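PDB 5V7P: protein-S-isoprenylcysteine O-methyltransferase from Tribolium castaneum, which catalyses the S-adenosyl-L-methionine-dependent methylation of the carboxylate of isoprenylated C-terminal cysteines in proteins, within the endoplasmic reticulum membrane. Local coordinates for residues V19-V22 / I23-N27; F258-Q261 / Y262-Y265; W157-N160 / I161-V165; I112-P115 / K116-S119; S97-A100 / L101-S105. All blocks are in the same frame, centred on the assembly; numbering follows the deposited sequence.

Contact 1 (V19-V22 / I23-N27); sequences VFFV and ICMFN. With MPG ([(Z)-octadec-9-enyl] (2R)-2,3-bis(oxidanyl)propanoate), chain Z; UND (undecane), chain E.
Met-25 folds back over the ring of Phe-21, one helical turn earlier. Its CG sits over one face, 3.8 Å from the centroid of the Phe-21 ring and 17° off the normal, in a CH-pi contact. The chain is bent at chi2 and chi3 (-67° and -64°). This curl brings SD beside the same ring obliquely, 4.6 Å from the Phe-21 centroid, as a Met-aromatic contact. Undecane fills in next to the pair. Its C1 lies at the edge of the Phe-21 ring, and its C5 is 3.6 Å from Met-25 SD.

A second ridge is built by Val-19, Phe-20 and Ile-23. The end of Ile-23, CD1, drops into the notch between the other two. It lies 3.6 Å from Phe-20 CD1 and 4.0 Å from Val-19 CG1.

The lipid-like molecule MPG runs along Val-19, Val-22 and Ile-23. Its head group reaches Asn-27, where MPG O3 donates to Asn-27 OD1 at 3.1 Å. Asn-27 ND2 is hydrogen-bonded to Asn-38 OD1. Phe-20 and Ile-23 pack on helix 35-56, while Cys-24 meets helix 59-84. Four i to i+4 backbone bonds hold the turns. The whole is consistent with a transmembrane helix that has protein on one side and alkyl chains bedded in the grooves of the other.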
# COMPACT_ATOMS: atom_id res chain seq x y z
N VAL A 19 2.04 -22.87 -15.46
CA VAL A 19 2.54 -24.11 -14.85
C VAL A 19 1.48 -24.71 -13.93
O VAL A 19 1.08 -25.87 -14.09
CB VAL A 19 3.85 -23.84 -14.09
CG1 VAL A 19 4.21 -25.00 -13.16
CG2 VAL A 19 4.98 -23.60 -15.08
N PHE A 20 1.02 -23.93 -12.95
CA PHE A 20 0.07 -24.46 -11.98
C PHE A 20 -1.32 -24.64 -12.56
O PHE A 20 -2.09 -25.45 -12.04
CB PHE A 20 0.05 -23.55 -10.75
CG PHE A 20 1.34 -23.53 -10.00
CD1 PHE A 20 1.67 -24.57 -9.14
CD2 PHE A 20 2.24 -22.50 -10.17
CE1 PHE A 20 2.87 -24.56 -8.45
CE2 PHE A 20 3.45 -22.49 -9.48
CZ PHE A 20 3.76 -23.52 -8.62
N PHE A 21 -1.65 -23.92 -13.63
CA PHE A 21 -2.88 -24.23 -14.37
C PHE A 21 -2.84 -25.65 -14.90
O PHE A 21 -3.84 -26.38 -14.83
CB PHE A 21 -3.07 -23.23 -15.51
CG PHE A 21 -4.18 -23.60 -16.45
CD1 PHE A 21 -5.51 -23.43 -16.08
CD2 PHE A 21 -3.91 -24.12 -17.70
CE1 PHE A 21 -6.53 -23.77 -16.94
CE2 PHE A 21 -4.93 -24.46 -18.57
CZ PHE A 21 -6.25 -24.28 -18.19
N VAL A 22 -1.69 -26.07 -15.44
CA VAL A 22 -1.55 -27.44 -15.92
C VAL A 22 -1.65 -28.42 -14.75
O VAL A 22 -2.30 -29.47 -14.86
CB VAL A 22 -0.23 -27.61 -16.68
CG1 VAL A 22 0.02 -29.07 -17.06
CG2 VAL A 22 -0.23 -26.74 -17.93
N ILE A 23 -1.01 -28.10 -13.62
CA ILE A 23 -1.03 -28.99 -12.47
C ILE A 23 -2.46 -29.19 -11.98
O ILE A 23 -2.90 -30.32 -11.73
CB ILE A 23 -0.12 -28.44 -11.35
CG1 ILE A 23 1.33 -28.39 -11.84
CG2 ILE A 23 -0.23 -29.31 -10.09
CD1 ILE A 23 2.26 -27.65 -10.90
N CYS A 24 -3.21 -28.10 -11.82
CA CYS A 24 -4.57 -28.20 -11.32
C CYS A 24 -5.48 -28.91 -12.32
O CYS A 24 -6.35 -29.69 -11.92
CB CYS A 24 -5.11 -26.81 -10.98
SG CYS A 24 -4.24 -26.01 -9.60
N MET A 25 -5.30 -28.64 -13.61
CA MET A 25 -6.05 -29.37 -14.63
C MET A 25 -5.80 -30.86 -14.51
O MET A 25 -6.74 -31.67 -14.58
CB MET A 25 -5.68 -28.87 -16.02
CG MET A 25 -6.24 -27.50 -16.38
SD MET A 25 -8.04 -27.46 -16.53
CE MET A 25 -8.31 -28.55 -17.93
N PHE A 26 -4.54 -31.26 -14.34
CA PHE A 26 -4.22 -32.67 -14.19
C PHE A 26 -4.86 -33.25 -12.94
O PHE A 26 -5.44 -34.34 -12.97
CB PHE A 26 -2.69 -32.86 -14.14
CG PHE A 26 -2.04 -33.01 -15.49
CD1 PHE A 26 -2.60 -33.81 -16.48
CD2 PHE A 26 -0.85 -32.35 -15.77
CE1 PHE A 26 -1.99 -33.94 -17.71
CE2 PHE A 26 -0.24 -32.48 -17.00
CZ PHE A 26 -0.81 -33.28 -17.97
N ASN A 27 -4.76 -32.53 -11.82
CA ASN A 27 -5.30 -33.04 -10.56
C ASN A 27 -6.82 -33.16 -10.61
O ASN A 27 -7.40 -34.00 -9.91
CB ASN A 27 -4.87 -32.14 -9.41
CG ASN A 27 -3.40 -32.28 -9.08
OD1 ASN A 27 -2.66 -32.96 -9.79
ND2 ASN A 27 -2.98 -31.64 -7.99
C2 MPG Z . 3.25 -31.47 -14.43
C3 MPG Z . 2.87 -30.00 -14.58
C4 MPG Z . 4.14 -29.16 -14.68
C5 MPG Z . 4.74 -29.31 -16.08
C6 MPG Z . 5.59 -28.09 -16.41
C7 MPG Z . 5.20 -27.57 -17.79
C8 MPG Z . 3.81 -26.93 -17.72
C9 MPG Z . 3.40 -26.47 -19.12
C10 MPG Z . 3.86 -25.35 -19.61
C11 MPG Z . 4.82 -24.48 -18.80
O1 MPG Z . 1.48 -32.81 -13.54
C1 MPG Z . 2.58 -32.03 -13.17
CXD MPG Z . 1.82 -34.39 -11.59
O2 MPG Z . 1.98 -35.76 -11.40
C21 MPG Z . 0.66 -33.89 -10.73
O3 MPG Z . -0.05 -32.89 -11.41
O4 MPG Z . 1.34 -35.03 -13.80
CX3 MPG Z . 1.53 -34.12 -13.06
C1 UND E . -7.93 -21.72 -13.86
C2 UND E . -7.65 -22.92 -12.97
C3 UND E . -8.28 -24.17 -13.58
C4 UND E . -8.15 -25.34 -12.61
C5 UND E . -8.97 -26.52 -13.13
C6 UND E . -10.43 -26.37 -12.70
C7 UND E . -11.30 -27.33 -13.50
C8 UND E . -12.64 -27.51 -12.80
C9 UND E . -13.79 -27.27 -13.78
C10 UND E . -15.11 -27.64 -13.11
C11 UND E . -16.26 -26.94 -13.82

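Contact 2 (F258-Q261 / Y262-Y265); sequences FGQQ and YCDY
Gln-260 and Asp-264 join through their side chains across the first turn of helix 260-268, a short and probably cytoplasmic helix with Gly-259 at its N-cap. Gln-260 NE2 donates to Asp-264 OD1 at 2.7 Å. The acceptor is met from above the carboxylate plane, 38° out of it. The two side chains cross at about a right angle. The Gln-260 chain bends at chi2 (68°), which turns its amide forward along the helix, toward Asp-264. The backbone repeats the link, since Asp-264 N donates to Gln-260 O at 2.7 Å.

Gly-259, at the N-cap position, has positive phi, at the break after helix 231-258. Its carbonyl O accepts from Cys-263 N and, weakly, from Tyr-262 N.

Further out, Phe-258 meets His-196 edge-to-face, and Tyr-262 packs on Leu-254, Leu-255 and His-209. His-196 and His-209 both belong to the S-adenosyl-L-methionine site. Tyr-265 touches the bound S-adenosyl-L-homocysteine, so the helix supplies part of the cofactor pocket. The Tyr-262 ring brings its CE1 to the edge of the Tyr-265 ring, near that ring's plane. Tyr-265 OH is hydrogen-bonded to the backbone O of Tyr-204.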
# COMPACT_ATOMS: atom_id res chain seq x y z
N PHE A 258 0.97 23.63 -6.35
CA PHE A 258 0.20 24.27 -7.41
C PHE A 258 -0.64 25.44 -6.92
O PHE A 258 -1.35 26.05 -7.73
CB PHE A 258 -0.70 23.23 -8.09
CG PHE A 258 0.03 21.99 -8.51
CD1 PHE A 258 0.93 22.02 -9.57
CD2 PHE A 258 -0.18 20.79 -7.86
CE1 PHE A 258 1.60 20.87 -9.96
CE2 PHE A 258 0.49 19.64 -8.24
CZ PHE A 258 1.38 19.69 -9.29
N GLY A 259 -0.57 25.78 -5.64
CA GLY A 259 -1.20 27.00 -5.15
C GLY A 259 -2.68 27.06 -5.49
O GLY A 259 -3.45 26.14 -5.19
N GLN A 260 -3.08 28.17 -6.11
CA GLN A 260 -4.50 28.42 -6.36
C GLN A 260 -5.09 27.41 -7.35
O GLN A 260 -6.29 27.15 -7.31
CB GLN A 260 -4.70 29.84 -6.89
CG GLN A 260 -6.17 30.25 -7.03
CD GLN A 260 -6.87 30.39 -5.70
OE1 GLN A 260 -6.26 30.79 -4.70
NE2 GLN A 260 -8.15 30.07 -5.67
N GLN A 261 -4.26 26.85 -8.24
CA GLN A 261 -4.78 25.85 -9.17
C GLN A 261 -5.38 24.67 -8.42
O GLN A 261 -6.43 24.14 -8.82
CB GLN A 261 -3.67 25.38 -10.11
CG GLN A 261 -3.51 26.24 -11.36
CD GLN A 261 -2.89 27.59 -11.08
OE1 GLN A 261 -3.58 28.61 -11.07
NE2 GLN A 261 -1.58 27.60 -10.86
N TYR A 262 -4.74 24.23 -7.33
CA TYR A 262 -5.33 23.16 -6.53
C TYR A 262 -6.46 23.68 -5.65
O TYR A 262 -7.42 22.95 -5.40
CB TYR A 262 -4.27 22.48 -5.67
CG TYR A 262 -4.72 21.11 -5.21
CD1 TYR A 262 -4.64 20.02 -6.06
CD2 TYR A 262 -5.25 20.92 -3.94
CE1 TYR A 262 -5.05 18.77 -5.66
CE2 TYR A 262 -5.67 19.66 -3.53
CZ TYR A 262 -5.57 18.59 -4.40
OH TYR A 262 -5.98 17.34 -4.01
N CYS A 263 -6.36 24.92 -5.18
CA CYS A 263 -7.47 25.51 -4.43
C CYS A 263 -8.74 25.54 -5.27
O CYS A 263 -9.82 25.16 -4.80
CB CYS A 263 -7.09 26.91 -3.95
SG CYS A 263 -8.22 27.60 -2.72
N ASP A 264 -8.62 25.97 -6.53
CA ASP A 264 -9.77 25.94 -7.43
C ASP A 264 -10.24 24.51 -7.67
O ASP A 264 -11.44 24.25 -7.81
CB ASP A 264 -9.42 26.60 -8.76
CG ASP A 264 -9.01 28.05 -8.61
OD1 ASP A 264 -9.44 28.69 -7.62
OD2 ASP A 264 -8.26 28.55 -9.47
N TYR A 265 -9.30 23.56 -7.72
CA TYR A 265 -9.63 22.16 -7.94
C TYR A 265 -10.40 21.58 -6.76
O TYR A 265 -11.27 20.72 -6.95
CB TYR A 265 -8.35 21.38 -8.21
CG TYR A 265 -8.52 19.91 -8.51
CD1 TYR A 265 -9.41 19.47 -9.47
CD2 TYR A 265 -7.75 18.96 -7.84
CE1 TYR A 265 -9.55 18.12 -9.75
CE2 TYR A 265 -7.88 17.62 -8.12
CZ TYR A 265 -8.77 17.20 -9.07
OH TYR A 265 -8.89 15.86 -9.33

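Contact 3 (W157-N160 / I161-V165); sequences WLSN and IGLCV. With D10 (decane), chain N; MPG ([(Z)-octadec-9-enyl] (2R)-2,3-bis(oxidanyl)propanoate), chain S.
This contact belongs to the surface of helix 156-180, which probably crosses the membrane, with a decane lying over one face of the Trp-157 indole and Asn-160 in an MPG pocket. Trp-157 and Ile-161 lie side by side, one turn apart. Ile-161 CD1 comes to the edge of the indole, near its plane, 4.1 Å from Trp-157 CE3. The decane brings its C6 to 3.8 Å from Trp-157 CE2. CB of Leu-158 stands over the opposite face, offset toward the rim. Trp-157 has chi1 61°, with CG between the backbone N and the carbonyl carbon, the crowded position. This swings the indole outward, where the alkane can lie flat on it.

Asn-160 faces the lipid-like MPG. The alkene carbon C10 of MPG is 3.1 Å from Asn-160 OD1, and the MPG hydroxyl O3 makes only a weak, long bond to the same OD1.

The backbone is that of a regular helix. Gly-162 N donates to Leu-158 O at 3.2 Å, and Leu-163 N donates to Ser-159 O at 2.9 Å. Ile-161 N bonds to Trp-157 O, with a further weak bond to Leu-158 O. At Asn-160 O, the amide of Cys-164 closes the next turn.

The inner side of the helix meets protein. Ser-159 OG is hydrogen-bonded to Ile-225 O, at the end of helix 210-225. Leu-158 and Ser-159 pack on Ile-227 in the following loop. Ser-159 touches Ile-91 and Leu-163 touches Val-98, so this face leans on helix 90-113.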
# COMPACT_ATOMS: atom_id res chain seq x y z
N TRP A 157 -24.64 -14.97 -4.14
CA TRP A 157 -25.00 -13.71 -4.77
C TRP A 157 -24.46 -12.53 -3.97
O TRP A 157 -24.07 -11.51 -4.56
CB TRP A 157 -26.52 -13.59 -4.92
CG TRP A 157 -27.29 -13.64 -3.64
CD1 TRP A 157 -27.83 -14.75 -3.05
CD2 TRP A 157 -27.63 -12.53 -2.80
NE1 TRP A 157 -28.47 -14.40 -1.89
CE2 TRP A 157 -28.36 -13.04 -1.71
CE3 TRP A 157 -27.37 -11.16 -2.85
CZ2 TRP A 157 -28.84 -12.23 -0.68
CZ3 TRP A 157 -27.85 -10.35 -1.83
CH2 TRP A 157 -28.58 -10.89 -0.77
N LEU A 158 -24.41 -12.64 -2.64
CA LEU A 158 -23.80 -11.59 -1.83
C LEU A 158 -22.31 -11.46 -2.14
O LEU A 158 -21.79 -10.36 -2.35
CB LEU A 158 -24.01 -11.87 -0.34
CG LEU A 158 -24.78 -10.84 0.49
CD1 LEU A 158 -24.77 -11.25 1.96
CD2 LEU A 158 -24.21 -9.44 0.34
N SER A 159 -21.60 -12.60 -2.16
CA SER A 159 -20.17 -12.57 -2.43
C SER A 159 -19.87 -12.02 -3.82
O SER A 159 -18.90 -11.28 -4.00
CB SER A 159 -19.59 -13.98 -2.28
OG SER A 159 -18.24 -14.03 -2.69
N ASN A 160 -20.71 -12.36 -4.80
CA ASN A 160 -20.51 -11.85 -6.15
C ASN A 160 -20.73 -10.34 -6.21
O ASN A 160 -20.17 -9.68 -7.10
CB ASN A 160 -21.44 -12.56 -7.13
CG ASN A 160 -21.10 -14.03 -7.28
OD1 ASN A 160 -19.98 -14.45 -6.98
ND2 ASN A 160 -22.06 -14.81 -7.75
N ILE A 161 -21.53 -9.79 -5.31
CA ILE A 161 -21.60 -8.34 -5.18
C ILE A 161 -20.24 -7.80 -4.77
O ILE A 161 -19.75 -6.80 -5.32
CB ILE A 161 -22.71 -7.93 -4.19
CG1 ILE A 161 -24.08 -8.11 -4.84
CG2 ILE A 161 -22.52 -6.49 -3.70
CD1 ILE A 161 -25.26 -7.83 -3.93
N GLY A 162 -19.59 -8.46 -3.80
CA GLY A 162 -18.23 -8.08 -3.45
C GLY A 162 -17.28 -8.17 -4.63
O GLY A 162 -16.38 -7.34 -4.77
N LEU A 163 -17.47 -9.18 -5.48
CA LEU A 163 -16.67 -9.27 -6.71
C LEU A 163 -16.85 -8.02 -7.57
O LEU A 163 -15.88 -7.48 -8.10
CB LEU A 163 -17.06 -10.52 -7.50
CG LEU A 163 -16.18 -11.76 -7.38
CD1 LEU A 163 -14.88 -11.56 -8.14
CD2 LEU A 163 -15.88 -12.10 -5.93
N CYS A 164 -18.09 -7.55 -7.69
CA CYS A 164 -18.37 -6.42 -8.57
C CYS A 164 -17.68 -5.15 -8.08
O CYS A 164 -17.04 -4.45 -8.87
CB CYS A 164 -19.88 -6.20 -8.69
SG CYS A 164 -20.73 -7.45 -9.68
N VAL A 165 -17.79 -4.84 -6.79
CA VAL A 165 -17.19 -3.61 -6.30
C VAL A 165 -15.67 -3.70 -6.40
O VAL A 165 -15.00 -2.70 -6.67
CB VAL A 165 -17.63 -3.25 -4.86
CG1 VAL A 165 -19.01 -3.82 -4.52
CG2 VAL A 165 -16.60 -3.67 -3.82
C3 D10 N . -29.61 -12.90 -6.79
C4 D10 N . -30.35 -12.26 -5.62
C5 D10 N . -30.92 -13.35 -4.72
C6 D10 N . -31.64 -12.70 -3.53
C7 D10 N . -32.22 -13.79 -2.63
C2 MPG S . -17.58 -20.30 -10.93
C3 MPG S . -16.23 -19.64 -10.65
C4 MPG S . -15.59 -19.17 -11.96
C5 MPG S . -16.14 -17.80 -12.34
C6 MPG S . -15.44 -16.72 -11.51
C7 MPG S . -15.95 -15.33 -11.91
C8 MPG S . -17.45 -15.16 -11.65
C9 MPG S . -17.75 -15.43 -10.17
C10 MPG S . -18.98 -15.52 -9.72
C11 MPG S . -20.21 -15.37 -10.62
C12 MPG S . -20.74 -16.76 -10.97
C13 MPG S . -21.64 -16.66 -12.21
C14 MPG S . -22.74 -15.63 -11.96
O1 MPG S . -18.12 -19.68 -8.69
C1 MPG S . -18.23 -20.72 -9.62
CXD MPG S . -18.14 -19.11 -6.22
O2 MPG S . -18.59 -19.68 -5.02
C21 MPG S . -18.75 -17.72 -6.39
O3 MPG S . -19.98 -17.67 -5.72
O4 MPG S . -19.17 -20.98 -7.20
CX3 MPG S . -18.53 -20.01 -7.39

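Contact 4 (I112-P115 / K116-S119); sequences IVQP and KQVS
Gln-114 and Gln-117 run alongside each other where the chain leaves helix 90-113 and turns into the loop, probably on the cytoplasmic side. Pro-115, Gln-114 and Lys-116 carry most of this contact. The two glutamine side chains point the same way, and both are extended beyond CG. Their amide planes stand 88° apart, close to perpendicular. Gln-114 has CG anti to the backbone N (chi1 -154°), which lays its chain beside Gln-117.

Gln-114 is the first residue to leave helical geometry, and Pro-115 comes right after it. Being a proline, Pro-115 has no backbone N-H, so it cannot donate a backbone bond to the preceding turn. Val-118 CG1 is 3.6 Å from Pro-115 O.

Lys-116 takes part mainly through its backbone. Its N lies 3.1 Å from Gln-114 O, but the angle is too poor for a hydrogen bond. The Lys-116 side chain is fully extended and leads away from the turn. No hydrogen bond links 112-115 to 116-119.

Ser-119 OG is hydrogen-bonded to Asp-121 OD2, further along the loop. Gln-114 touches Asn-185, and the side chain of Gln-117 lies about 6 Å from that of Gln-189, a cofactor-binding residue. Pro-115 meets Ser-3, just before helix 4-29. The turn thus follows helix 90-113 and opens the loop that leads to helix 129-148.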
# COMPACT_ATOMS: atom_id res chain seq x y z
N ILE A 112 4.63 0.14 -16.10
CA ILE A 112 4.21 0.82 -17.33
C ILE A 112 4.36 2.32 -17.17
O ILE A 112 4.91 3.01 -18.04
CB ILE A 112 2.76 0.43 -17.68
CG1 ILE A 112 2.68 -1.05 -18.03
CG2 ILE A 112 2.24 1.29 -18.84
CD1 ILE A 112 1.25 -1.57 -18.14
N VAL A 113 3.86 2.86 -16.06
CA VAL A 113 3.73 4.30 -15.91
C VAL A 113 5.01 4.95 -15.38
O VAL A 113 5.30 6.10 -15.72
CB VAL A 113 2.53 4.61 -14.99
CG1 VAL A 113 2.96 5.26 -13.66
CG2 VAL A 113 1.52 5.47 -15.72
N GLN A 114 5.78 4.24 -14.56
CA GLN A 114 6.92 4.84 -13.86
C GLN A 114 8.04 3.80 -13.76
O GLN A 114 8.35 3.29 -12.68
CB GLN A 114 6.50 5.32 -12.47
CG GLN A 114 7.35 6.44 -11.91
CD GLN A 114 7.08 6.68 -10.44
OE1 GLN A 114 5.94 6.61 -9.99
NE2 GLN A 114 8.14 6.95 -9.69
N PRO A 115 8.67 3.48 -14.90
CA PRO A 115 9.73 2.46 -14.87
C PRO A 115 10.93 2.84 -14.01
O PRO A 115 11.66 1.95 -13.56
CB PRO A 115 10.13 2.32 -16.34
CG PRO A 115 9.01 2.93 -17.12
CD PRO A 115 8.43 3.99 -16.25
N LYS A 116 11.16 4.13 -13.78
CA LYS A 116 12.39 4.56 -13.11
C LYS A 116 12.47 4.04 -11.68
O LYS A 116 13.54 3.61 -11.23
CB LYS A 116 12.49 6.08 -13.14
CG LYS A 116 12.73 6.66 -14.52
CD LYS A 116 12.76 8.17 -14.51
CE LYS A 116 12.94 8.74 -15.91
NZ LYS A 116 12.91 10.22 -15.93
N GLN A 117 11.35 4.06 -10.96
CA GLN A 117 11.34 3.57 -9.58
C GLN A 117 10.38 2.40 -9.42
O GLN A 117 9.38 2.50 -8.70
CB GLN A 117 10.97 4.69 -8.61
CG GLN A 117 11.11 4.29 -7.14
CD GLN A 117 10.83 5.43 -6.18
OE1 GLN A 117 10.75 6.59 -6.58
NE2 GLN A 117 10.67 5.10 -4.90
N VAL A 118 10.68 1.29 -10.09
CA VAL A 118 9.97 0.04 -9.88
C VAL A 118 10.82 -0.83 -8.97
O VAL A 118 12.00 -1.06 -9.24
CB VAL A 118 9.66 -0.66 -11.22
CG1 VAL A 118 10.94 -1.15 -11.91
CG2 VAL A 118 8.69 -1.81 -11.01
N SER A 119 10.22 -1.30 -7.87
CA SER A 119 10.90 -2.14 -6.91
C SER A 119 9.91 -3.17 -6.38
O SER A 119 8.73 -3.18 -6.75
CB SER A 119 11.50 -1.31 -5.77
OG SER A 119 10.48 -0.63 -5.05

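Contact 5 (S97-A100 / L101-S105); sequences SVMA and LFHYS. With MPG ([(Z)-octadec-9-enyl] (2R)-2,3-bis(oxidanyl)propanoate), chain B.
Ser-97 O accepts from Leu-101 N at 3.0 Å, with the donor nearly along the C=O axis. CB and CG of Leu-101 also rest against this oxygen, each at 3.6 Å from Ser-97 O. The Ser-97 hydroxyl is hydrogen-bonded to Leu-75 O of helix 59-84, and also to Gly-93 O one turn back. Val-98 comes next. Its O takes the amide of Phe-102.

Met-99 O receives His-103 N at 3.2 Å. The imidazole meets the same carbonyl obliquely, with His-103 CD2 3.1 Å from Met-99 O. The Met-99 chain is bent at chi2 and chi3 (-83° and -69°), which brings its methyl CE to 3.4 Å from C21 of the MPG head group. Met-99 also touches a decane. These turns form the buried middle of transmembrane helix 90-113, in the multi-helix membrane fold of the methyltransferase.

Phe-102 CD2 lies over one face of the His-103 ring, 3.8 Å above its centre. His-103 ND1 is hydrogen-bonded to Phe-123 O, but the buried NE2 has no partner in the model. Phe-102 stacks with Trp-218 and forms a cation-pi contact with Lys-174. Ala-100 ends the segment by accepting Tyr-104 N on its O at 3.1 Å.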
# COMPACT_ATOMS: atom_id res chain seq x y z
N SER A 97 -7.90 -14.94 -5.53
CA SER A 97 -7.57 -14.48 -6.88
C SER A 97 -7.64 -12.97 -6.99
O SER A 97 -6.76 -12.34 -7.60
CB SER A 97 -8.52 -15.14 -7.88
OG SER A 97 -8.42 -16.55 -7.81
N VAL A 98 -8.68 -12.35 -6.41
CA VAL A 98 -8.78 -10.90 -6.40
C VAL A 98 -7.55 -10.28 -5.75
O VAL A 98 -7.00 -9.28 -6.24
CB VAL A 98 -10.08 -10.47 -5.69
CG1 VAL A 98 -10.04 -8.99 -5.29
CG2 VAL A 98 -11.28 -10.73 -6.59
N MET A 99 -7.10 -10.86 -4.65
CA MET A 99 -5.93 -10.33 -3.95
C MET A 99 -4.68 -10.43 -4.81
O MET A 99 -3.90 -9.47 -4.89
CB MET A 99 -5.74 -11.09 -2.64
CG MET A 99 -6.87 -10.92 -1.65
SD MET A 99 -6.71 -9.41 -0.69
CE MET A 99 -5.29 -9.83 0.33
N ALA A 100 -4.47 -11.58 -5.45
CA ALA A 100 -3.28 -11.76 -6.27
C ALA A 100 -3.26 -10.79 -7.44
O ALA A 100 -2.22 -10.21 -7.76
CB ALA A 100 -3.20 -13.20 -6.76
N LEU A 101 -4.40 -10.61 -8.10
CA LEU A 101 -4.45 -9.70 -9.24
C LEU A 101 -4.21 -8.26 -8.80
O LEU A 101 -3.55 -7.49 -9.51
CB LEU A 101 -5.80 -9.82 -9.96
CG LEU A 101 -5.98 -11.01 -10.90
CD1 LEU A 101 -7.38 -11.00 -11.51
CD2 LEU A 101 -4.93 -11.03 -12.00
N PHE A 102 -4.73 -7.87 -7.64
CA PHE A 102 -4.51 -6.51 -7.16
C PHE A 102 -3.03 -6.21 -7.02
O PHE A 102 -2.52 -5.23 -7.57
CB PHE A 102 -5.22 -6.30 -5.82
CG PHE A 102 -4.90 -4.98 -5.18
CD1 PHE A 102 -5.65 -3.85 -5.48
CD2 PHE A 102 -3.84 -4.86 -4.29
CE1 PHE A 102 -5.36 -2.64 -4.90
CE2 PHE A 102 -3.54 -3.64 -3.71
CZ PHE A 102 -4.30 -2.53 -4.02
N HIS A 103 -2.30 -7.07 -6.29
CA HIS A 103 -0.91 -6.78 -5.98
C HIS A 103 -0.03 -6.84 -7.23
O HIS A 103 0.89 -6.04 -7.38
CB HIS A 103 -0.40 -7.74 -4.91
CG HIS A 103 -0.99 -7.49 -3.55
ND1 HIS A 103 -0.63 -6.41 -2.78
CD2 HIS A 103 -1.91 -8.17 -2.84
CE1 HIS A 103 -1.30 -6.44 -1.64
NE2 HIS A 103 -2.09 -7.50 -1.66
N TYR A 104 -0.31 -7.78 -8.14
CA TYR A 104 0.51 -7.86 -9.35
C TYR A 104 0.21 -6.71 -10.30
O TYR A 104 1.13 -6.02 -10.75
CB TYR A 104 0.29 -9.19 -10.07
CG TYR A 104 0.99 -9.17 -11.41
CD1 TYR A 104 2.37 -9.16 -11.48
CD2 TYR A 104 0.27 -9.11 -12.59
CE1 TYR A 104 3.03 -9.12 -12.68
CE2 TYR A 104 0.92 -9.07 -13.81
CZ TYR A 104 2.30 -9.08 -13.85
OH TYR A 104 2.95 -9.03 -15.05
N SER A 105 -1.06 -6.50 -10.63
CA SER A 105 -1.42 -5.40 -11.52
C SER A 105 -0.94 -4.07 -10.97
O SER A 105 -0.66 -3.14 -11.75
CB SER A 105 -2.94 -5.37 -11.73
OG SER A 105 -3.62 -5.21 -10.50
C2 MPG B . -6.88 -4.59 6.03
C3 MPG B . -7.90 -3.61 5.46
C4 MPG B . -7.23 -2.34 4.96
C5 MPG B . -8.23 -1.53 4.16
C6 MPG B . -7.61 -0.19 3.80
C7 MPG B . -6.42 -0.33 2.86
C8 MPG B . -5.41 0.73 3.27
C9 MPG B . -4.40 0.92 2.14
C10 MPG B . -3.14 0.59 2.23
C11 MPG B . -2.51 -0.02 3.48
C12 MPG B . -1.36 -0.92 3.08
C13 MPG B . -0.19 -0.09 2.54
C14 MPG B . 0.68 -1.00 1.69
C15 MPG B . 1.99 -0.29 1.34
C16 MPG B . 3.18 -1.17 1.69
O1 MPG B . -6.46 -6.19 4.32
C1 MPG B . -5.90 -5.09 4.96
CXD MPG B . -7.04 -7.22 2.11
O2 MPG B . -8.24 -7.14 1.40
C21 MPG B . -7.05 -8.50 2.96
O3 MPG B . -8.32 -9.08 2.95
O4 MPG B . -7.14 -4.92 2.59
CX3 MPG B . -6.89 -6.00 3.01

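All five contacts are local; four lie along helices and contact 4 is a turn after one. Contact 5 is the buried one, its centre about 5 Å from the centre of the chain, while contact 4 is superficial. Contacts 1, 2 and 3 are partly buried. Contacts 5 and 4 share helix 90-113, one in its middle and the other at its end. Contact 3 touches contact 5 through Leu-163 CD1 and Val-98 CG2, 4.0 Å apart. Contacts 1 and 3 are apolar and lipid-facing, each with an asparagine near a lipid hydroxyl. Contact 2 lies across the chain centre from contact 1, on the cofactor side, and adds a polar side-chain bond. Contact 4 lacks cross-segment hydrogen bonds.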